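Local coordinates for protein glycoside hydrolase YxiA (Bacillus licheniformis, PDB 3LV4) that probably hydrolyses glycosidic bonds in arabinan, as a calcium-binding family 43 glycoside hydrolase related to endo-1,5-alpha-L-arabinosidases, at residues A[269-281]-A[430-442]. Numbering follows the deposited sequence.
Sequences PYGVKLMGNFSFN and ALSREGDAVWGSS. With CA (calcium ion), chain D.
Trp439 drives the far edge of its indole, at CZ3, onto one face of the Phe278 ring, an edge-to-face pair with planes at 72° and centroids 4.9 Å apart. The same rim receives Met275, a selenomethionine whose SE lies 3.7 Å from Trp439 CH2, near the ring plane, in a Met-aromatic contact. Phe280 meets Trp439 CE3 obliquely, while one face of its own ring takes a CH-pi contact from Ser441 CB, 4.2 Å from the ring centroid. With CG anti to its carbonyl carbon (chi1 -74°), Trp439 turns the indole toward Met275, Phe278 and Phe280; a long, flat group suits this place, where the axes of 278-280 and 437-442 stay 9.8 Å apart. Its polar edge is served too: Trp439 NE1 donates to a water oxygen 3.1 Å away, in the indole plane, and that water donates to Leu274 O. An alanine in place of Trp439 would probably leave the Phe278 face and the selenium without their partner and this water without its indole N-H. A second water links Lys273 O to Ala437 N. Between the two segments the one direct backbone bond is at the turn, Lys273 N to Gly435 O at 2.8 Å; Gly435 suits it because its phi is positive and a CB would strike Gly271 O. Beside it, Val272 CG1 packs on Leu431 CD2 at 3.6 Å. The contact thus joins strand 272-280, within the family 43 glycoside hydrolase region, to the hairpin of strands 423-432 and 437-442 of the lipocalin-like C-terminal region. Asn281, just past the strand, binds calcium with Glu358 and Glu375; strand 230-236 pairs with 272-280, and strand 355-363 pairs with 437-442 and lays Val360 against Phe278 and Phe280.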
ATOM      1  N   PRO A 269      14.123   7.231   8.594  1.00  8.68           N
ATOM      2  CA  PRO A 269      15.315   6.736   7.888  1.00  9.83           C
ATOM      3  C   PRO A 269      15.169   5.317   7.354  1.00  9.17           C
ATOM      4  O   PRO A 269      16.073   4.838   6.666  1.00 11.22           O
ATOM      5  CB  PRO A 269      16.412   6.743   8.976  1.00 11.11           C
ATOM      6  CG  PRO A 269      15.920   7.685  10.030  1.00 10.05           C
ATOM      7  CD  PRO A 269      14.404   7.540  10.008  1.00  9.41           C
ATOM      8  N   TYR A 270      14.060   4.650   7.650  1.00  8.85           N
ATOM      9  CA  TYR A 270      13.972   3.209   7.433  1.00  7.88           C
ATOM     10  C   TYR A 270      12.873   2.820   6.471  1.00  8.56           C
ATOM     11  O   TYR A 270      11.875   3.529   6.352  1.00  8.85           O
ATOM     12  CB  TYR A 270      13.759   2.508   8.770  1.00 10.24           C
ATOM     13  CG  TYR A 270      14.880   2.807   9.720  1.00  9.41           C
ATOM     14  CD1 TYR A 270      16.144   2.267   9.514  1.00 12.85           C
ATOM     15  CD2 TYR A 270      14.697   3.652  10.803  1.00  9.66           C
ATOM     16  CE1 TYR A 270      17.189   2.550  10.370  1.00 14.07           C
ATOM     17  CE2 TYR A 270      15.746   3.936  11.672  1.00 12.06           C
ATOM     18  CZ  TYR A 270      16.983   3.380  11.445  1.00 13.09           C
ATOM     19  OH  TYR A 270      18.033   3.646  12.293  1.00 14.68           O
ATOM     20  N   GLY A 271      13.062   1.683   5.803  1.00  7.27           N
ATOM     21  CA  GLY A 271      12.151   1.233   4.766  1.00  7.41           C
ATOM     22  C   GLY A 271      12.498   1.798   3.397  1.00  8.65           C
ATOM     23  O   GLY A 271      13.199   2.807   3.287  1.00 10.26           O
ATOM     24  N   VAL A 272      12.005   1.157   2.341  1.00  6.89           N
ATOM     25  CA  VAL A 272      12.193   1.691   0.994  1.00  7.79           C
ATOM     26  C   VAL A 272      10.957   2.508   0.633  1.00  9.21           C
ATOM     27  O   VAL A 272       9.872   1.952   0.476  1.00 10.87           O
ATOM     28  CB  VAL A 272      12.376   0.555  -0.028  1.00  9.23           C
ATOM     29  CG1 VAL A 272      12.572   1.116  -1.441  1.00 11.39           C
ATOM     30  CG2 VAL A 272      13.563  -0.344   0.374  1.00  8.76           C
ATOM     31  N   LYS A 273      11.114   3.825   0.515  1.00  8.75           N
ATOM     32  CA  LYS A 273       9.982   4.710   0.217  1.00  8.75           C
ATOM     33  C   LYS A 273       9.719   4.726  -1.280  1.00  7.59           C
ATOM     34  O   LYS A 273      10.588   5.107  -2.064  1.00  9.20           O
ATOM     35  CB  LYS A 273      10.250   6.126   0.732  1.00  7.63           C
ATOM     36  CG  LYS A 273       9.209   7.153   0.324  1.00  6.62           C
ATOM     37  CD  LYS A 273       9.570   8.540   0.870  1.00  6.96           C
ATOM     38  CE  LYS A 273       8.566   9.616   0.456  1.00  9.52           C
ATOM     39  NZ  LYS A 273       9.049  10.985   0.835  1.00  9.70           N
ATOM     40  N   LEU A 274       8.516   4.324  -1.676  1.00  7.50           N
ATOM     41  CA  LEU A 274       8.215   4.136  -3.099  1.00  7.01           C
ATOM     42  C   LEU A 274       7.617   5.360  -3.764  1.00  8.27           C
ATOM     43  O   LEU A 274       7.740   5.533  -4.978  1.00  9.77           O
ATOM     44  CB  LEU A 274       7.257   2.963  -3.293  1.00  7.63           C
ATOM     45  CG  LEU A 274       7.833   1.613  -2.872  1.00  7.66           C
ATOM     46  CD1 LEU A 274       6.791   0.510  -3.076  1.00  9.12           C
ATOM     47  CD2 LEU A 274       9.113   1.335  -3.667  1.00  9.39           C
HETATM   48  N   MSE A 275       6.955   6.201  -2.976  1.00  7.69           N
HETATM   49  CA  MSE A 275       6.177   7.303  -3.543  1.00  7.72           C
HETATM   50  C   MSE A 275       5.718   8.261  -2.449  1.00  9.33           C
HETATM   51  O   MSE A 275       5.182   7.823  -1.423  1.00 10.83           O
HETATM   52  CB  MSE A 275       4.961   6.743  -4.295  1.00 10.29           C
HETATM   53  CG  MSE A 275       4.013   7.790  -4.863  1.00 10.72           C
HETATM   54 SE   MSE A 275       2.462   6.950  -5.775  1.00 21.34          SE
HETATM   55  CE  MSE A 275       2.071   5.530  -4.496  1.00 17.78           C
ATOM     56  N   GLY A 276       5.947   9.558  -2.664  1.00  8.41           N
ATOM     57  CA  GLY A 276       5.381  10.604  -1.826  1.00  8.27           C
ATOM     58  C   GLY A 276       4.549  11.582  -2.649  1.00  7.39           C
ATOM     59  O   GLY A 276       4.106  11.248  -3.751  1.00 11.38           O
ATOM     60  N   ASN A 277       4.344  12.788  -2.127  1.00  8.03           N
ATOM     61  CA  ASN A 277       3.551  13.810  -2.811  1.00  8.73           C
ATOM     62  C   ASN A 277       4.348  14.395  -3.973  1.00  9.31           C
ATOM     63  O   ASN A 277       5.533  14.706  -3.819  1.00 10.46           O
ATOM     64  CB  ASN A 277       3.211  14.961  -1.866  1.00  9.44           C
ATOM     65  CG  ASN A 277       2.417  14.534  -0.637  1.00  8.05           C
ATOM     66  OD1 ASN A 277       2.041  13.373  -0.481  1.00  8.79           O
ATOM     67  ND2 ASN A 277       2.156  15.498   0.245  1.00  9.50           N
ATOM     68  N   PHE A 278       3.713  14.572  -5.129  1.00  8.14           N
ATOM     69  CA  PHE A 278       4.447  15.032  -6.303  1.00  8.76           C
ATOM     70  C   PHE A 278       3.514  15.640  -7.331  1.00  8.59           C
ATOM     71  O   PHE A 278       2.303  15.418  -7.301  1.00  8.68           O
ATOM     72  CB  PHE A 278       5.158  13.859  -6.969  1.00  7.49           C
ATOM     73  CG  PHE A 278       4.220  12.920  -7.663  1.00  8.76           C
ATOM     74  CD1 PHE A 278       3.877  13.124  -8.989  1.00  8.36           C
ATOM     75  CD2 PHE A 278       3.646  11.852  -6.978  1.00  9.53           C
ATOM     76  CE1 PHE A 278       2.983  12.272  -9.626  1.00  8.57           C
ATOM     77  CE2 PHE A 278       2.756  10.991  -7.618  1.00  8.82           C
ATOM     78  CZ  PHE A 278       2.426  11.206  -8.937  1.00  9.94           C
ATOM     79  N   SER A 279       4.096  16.382  -8.264  1.00  8.62           N
ATOM     80  CA  SER A 279       3.350  16.913  -9.392  1.00  9.60           C
ATOM     81  C   SER A 279       4.300  17.054 -10.572  1.00 10.54           C
ATOM     82  O   SER A 279       5.305  17.764 -10.486  1.00 11.09           O
ATOM     83  CB  SER A 279       2.723  18.259  -9.038  1.00 10.11           C
ATOM     84  OG  SER A 279       1.898  18.710 -10.097  1.00 13.74           O
ATOM     85  N   PHE A 280       4.012  16.341 -11.654  1.00  9.01           N
ATOM     86  CA  PHE A 280       4.789  16.487 -12.878  1.00  8.06           C
ATOM     87  C   PHE A 280       4.371  17.775 -13.573  1.00 10.13           C
ATOM     88  O   PHE A 280       3.209  17.936 -13.955  1.00 10.81           O
ATOM     89  CB  PHE A 280       4.535  15.320 -13.827  1.00  8.89           C
ATOM     90  CG  PHE A 280       5.291  14.062 -13.480  1.00  8.64           C
ATOM     91  CD1 PHE A 280       6.667  13.989 -13.671  1.00  8.93           C
ATOM     92  CD2 PHE A 280       4.620  12.936 -13.008  1.00  8.95           C
ATOM     93  CE1 PHE A 280       7.368  12.828 -13.375  1.00 10.17           C
ATOM     94  CE2 PHE A 280       5.321  11.762 -12.706  1.00  9.83           C
ATOM     95  CZ  PHE A 280       6.700  11.711 -12.899  1.00 11.08           C
ATOM     96  N   ASN A 281       5.316  18.691 -13.740  1.00 10.26           N
ATOM     97  CA  ASN A 281       5.023  19.954 -14.415  1.00 13.64           C
ATOM     98  C   ASN A 281       3.906  20.746 -13.760  1.00 12.16           C
ATOM     99  O   ASN A 281       3.201  21.510 -14.427  1.00 14.54           O
ATOM    100  CB  ASN A 281       4.683  19.703 -15.876  1.00 16.91           C
ATOM    101  CG  ASN A 281       5.858  19.925 -16.760  1.00 22.45           C
ATOM    102  OD1 ASN A 281       6.599  20.885 -16.563  1.00 20.67           O
ATOM    103  ND2 ASN A 281       6.059  19.040 -17.730  1.00 24.79           N
ATOM    104  N   ALA A 430      13.180   4.220 -10.463  1.00  8.27           N
ATOM    105  CA  ALA A 430      14.348   3.545  -9.907  1.00  8.23           C
ATOM    106  C   ALA A 430      14.508   3.786  -8.407  1.00  9.22           C
ATOM    107  O   ALA A 430      13.899   4.701  -7.847  1.00  8.61           O
ATOM    108  CB  ALA A 430      15.616   3.971 -10.661  1.00  9.72           C
ATOM    109  N   LEU A 431      15.340   2.961  -7.770  1.00  8.55           N
ATOM    110  CA  LEU A 431      15.534   3.005  -6.327  1.00  7.09           C
ATOM    111  C   LEU A 431      17.006   2.889  -5.984  1.00  9.29           C
ATOM    112  O   LEU A 431      17.745   2.171  -6.655  1.00  9.39           O
ATOM    113  CB  LEU A 431      14.807   1.831  -5.656  1.00  7.80           C
ATOM    114  CG  LEU A 431      13.272   1.829  -5.585  1.00  8.18           C
ATOM    115  CD1 LEU A 431      12.754   0.452  -5.170  1.00 11.60           C
ATOM    116  CD2 LEU A 431      12.772   2.897  -4.615  1.00 10.90           C
ATOM    117  N   SER A 432      17.418   3.582  -4.927  1.00  9.03           N
ATOM    118  CA  SER A 432      18.759   3.439  -4.369  1.00  8.24           C
ATOM    119  C   SER A 432      18.742   2.496  -3.170  1.00 10.24           C
ATOM    120  O   SER A 432      17.687   2.244  -2.574  1.00 10.12           O
ATOM    121  CB  SER A 432      19.260   4.792  -3.878  1.00  9.98           C
ATOM    122  OG  SER A 432      18.457   5.225  -2.790  1.00  8.04           O
ATOM    123  N   ARG A 433      19.920   1.998  -2.800  1.00 10.93           N
ATOM    124  CA  ARG A 433      20.044   1.180  -1.597  1.00 12.64           C
ATOM    125  C   ARG A 433      19.506   1.948  -0.390  1.00 10.41           C
ATOM    126  O   ARG A 433      18.922   1.367   0.537  1.00 10.45           O
ATOM    127  CB  ARG A 433      21.511   0.798  -1.366  1.00 15.36           C
ATOM    128  CG  ARG A 433      21.724  -0.164  -0.217  1.00 22.21           C
ATOM    129  CD  ARG A 433      23.154  -0.693  -0.206  1.00 26.64           C
ATOM    130  NE  ARG A 433      24.022   0.048   0.697  1.00 35.13           N
ATOM    131  CZ  ARG A 433      25.347  -0.065   0.701  1.00 45.16           C
ATOM    132  NH1 ARG A 433      25.944  -0.884  -0.161  1.00 48.91           N
ATOM    133  NH2 ARG A 433      26.079   0.641   1.556  1.00 47.61           N
ATOM    134  N   GLU A 434      19.718   3.259  -0.410  1.00  8.77           N
ATOM    135  CA  GLU A 434      19.303   4.139   0.679  1.00  8.66           C
ATOM    136  C   GLU A 434      17.785   4.187   0.863  1.00  8.87           C
ATOM    137  O   GLU A 434      17.285   4.598   1.914  1.00 10.06           O
ATOM    138  CB  GLU A 434      19.856   5.546   0.459  1.00 10.58           C
ATOM    139  CG  GLU A 434      21.350   5.681   0.800  1.00 12.81           C
ATOM    140  CD  GLU A 434      22.275   5.190  -0.304  1.00 13.02           C
ATOM    141  OE1 GLU A 434      21.800   4.854  -1.409  1.00 11.56           O
ATOM    142  OE2 GLU A 434      23.499   5.158  -0.066  1.00 16.26           O
ATOM    143  N   GLY A 435      17.061   3.776  -0.167  1.00  7.98           N
ATOM    144  CA  GLY A 435      15.627   3.587  -0.059  1.00  7.26           C
ATOM    145  C   GLY A 435      14.786   4.719  -0.619  1.00  7.81           C
ATOM    146  O   GLY A 435      13.606   4.821  -0.281  1.00  8.87           O
ATOM    147  N   ASP A 436      15.374   5.572  -1.458  1.00  8.37           N
ATOM    148  CA  ASP A 436      14.597   6.642  -2.079  1.00  7.54           C
ATOM    149  C   ASP A 436      14.379   6.381  -3.564  1.00  8.98           C
ATOM    150  O   ASP A 436      15.197   5.713  -4.223  1.00 10.49           O
ATOM    151  CB  ASP A 436      15.203   8.037  -1.823  1.00  9.54           C
ATOM    152  CG  ASP A 436      16.545   8.237  -2.512  1.00 11.13           C
ATOM    153  OD1 ASP A 436      16.606   9.026  -3.488  1.00 12.74           O
ATOM    154  OD2 ASP A 436      17.537   7.609  -2.078  1.00 12.45           O
ATOM    155  N   ALA A 437      13.249   6.877  -4.067  1.00  8.54           N
ATOM    156  CA  ALA A 437      12.804   6.628  -5.437  1.00  9.39           C
ATOM    157  C   ALA A 437      12.966   7.840  -6.335  1.00  9.63           C
ATOM    158  O   ALA A 437      12.709   8.970  -5.920  1.00 10.81           O
ATOM    159  CB  ALA A 437      11.340   6.206  -5.434  1.00 10.53           C
ATOM    160  N   VAL A 438      13.363   7.601  -7.580  1.00  8.51           N
ATOM    161  CA  VAL A 438      13.324   8.644  -8.599  1.00  8.59           C
ATOM    162  C   VAL A 438      12.418   8.197  -9.749  1.00  7.98           C
ATOM    163  O   VAL A 438      12.427   7.024 -10.136  1.00  8.90           O
ATOM    164  CB  VAL A 438      14.738   9.007  -9.120  1.00  8.22           C
ATOM    165  CG1 VAL A 438      15.584   9.564  -7.976  1.00  8.65           C
ATOM    166  CG2 VAL A 438      15.418   7.795  -9.761  1.00  9.43           C
ATOM    167  N   TRP A 439      11.625   9.127 -10.273  1.00  8.84           N
ATOM    168  CA  TRP A 439      10.752   8.855 -11.412  1.00  7.52           C
ATOM    169  C   TRP A 439      11.091   9.819 -12.519  1.00 10.07           C
ATOM    170  O   TRP A 439      11.316  11.001 -12.266  1.00 10.99           O
ATOM    171  CB  TRP A 439       9.291   9.136 -11.063  1.00  6.68           C
ATOM    172  CG  TRP A 439       8.613   8.157 -10.169  1.00  7.64           C
ATOM    173  CD1 TRP A 439       9.133   7.013  -9.623  1.00  9.42           C
ATOM    174  CD2 TRP A 439       7.256   8.231  -9.737  1.00  8.51           C
ATOM    175  NE1 TRP A 439       8.172   6.376  -8.865  1.00  8.16           N
ATOM    176  CE2 TRP A 439       7.013   7.105  -8.922  1.00  8.19           C
ATOM    177  CE3 TRP A 439       6.225   9.154  -9.945  1.00  9.24           C
ATOM    178  CZ2 TRP A 439       5.773   6.874  -8.328  1.00  9.05           C
ATOM    179  CZ3 TRP A 439       4.997   8.924  -9.350  1.00  8.22           C
ATOM    180  CH2 TRP A 439       4.782   7.790  -8.553  1.00  8.80           C
ATOM    181  N   GLY A 440      11.079   9.330 -13.751  1.00  9.74           N
ATOM    182  CA  GLY A 440      11.251  10.198 -14.902  1.00  8.18           C
ATOM    183  C   GLY A 440      10.083  10.009 -15.849  1.00  8.77           C
ATOM    184  O   GLY A 440       9.593   8.884 -16.031  1.00 10.05           O
ATOM    185  N   SER A 441       9.627  11.106 -16.444  1.00  9.41           N
ATOM    186  CA  SER A 441       8.593  11.043 -17.475  1.00  9.93           C
ATOM    187  C   SER A 441       9.020  11.967 -18.604  1.00  9.22           C
ATOM    188  O   SER A 441       9.296  13.144 -18.376  1.00 10.42           O
ATOM    189  CB  SER A 441       7.229  11.456 -16.910  1.00 10.58           C
ATOM    190  OG  SER A 441       6.185  11.194 -17.829  1.00 11.14           O
ATOM    191  N   SER A 442       9.087  11.433 -19.819  1.00  9.40           N
ATOM    192  CA  SER A 442       9.756  12.140 -20.912  1.00 11.00           C
ATOM    193  C   SER A 442       8.978  13.351 -21.402  1.00 10.73           C
ATOM    194  O   SER A 442       7.743  13.363 -21.382  1.00 12.72           O
ATOM    195  CB  SER A 442      10.010  11.196 -22.096  1.00 11.23           C
ATOM    196  OG  SER A 442       8.782  10.795 -22.690  1.00 13.80           O
TER
HETATM  197 CA    CA D 504       8.745  21.514 -17.340  1.00 17.73          CA
HETATM  198  O   HOH W   1      11.323   7.729  -2.388  1.00  9.48           O
HETATM  199  O   HOH W   2       8.621   3.899  -7.019  1.00  8.69           O
HETATM  200  O   HOH W   3       7.595  21.112 -19.732  1.00 31.36           O
HETATM  201  O   HOH W   4       9.220  24.127 -16.421  1.00 40.55           O
HETATM  202  O   HOH W   5       9.443  21.252 -14.951  1.00 13.92           O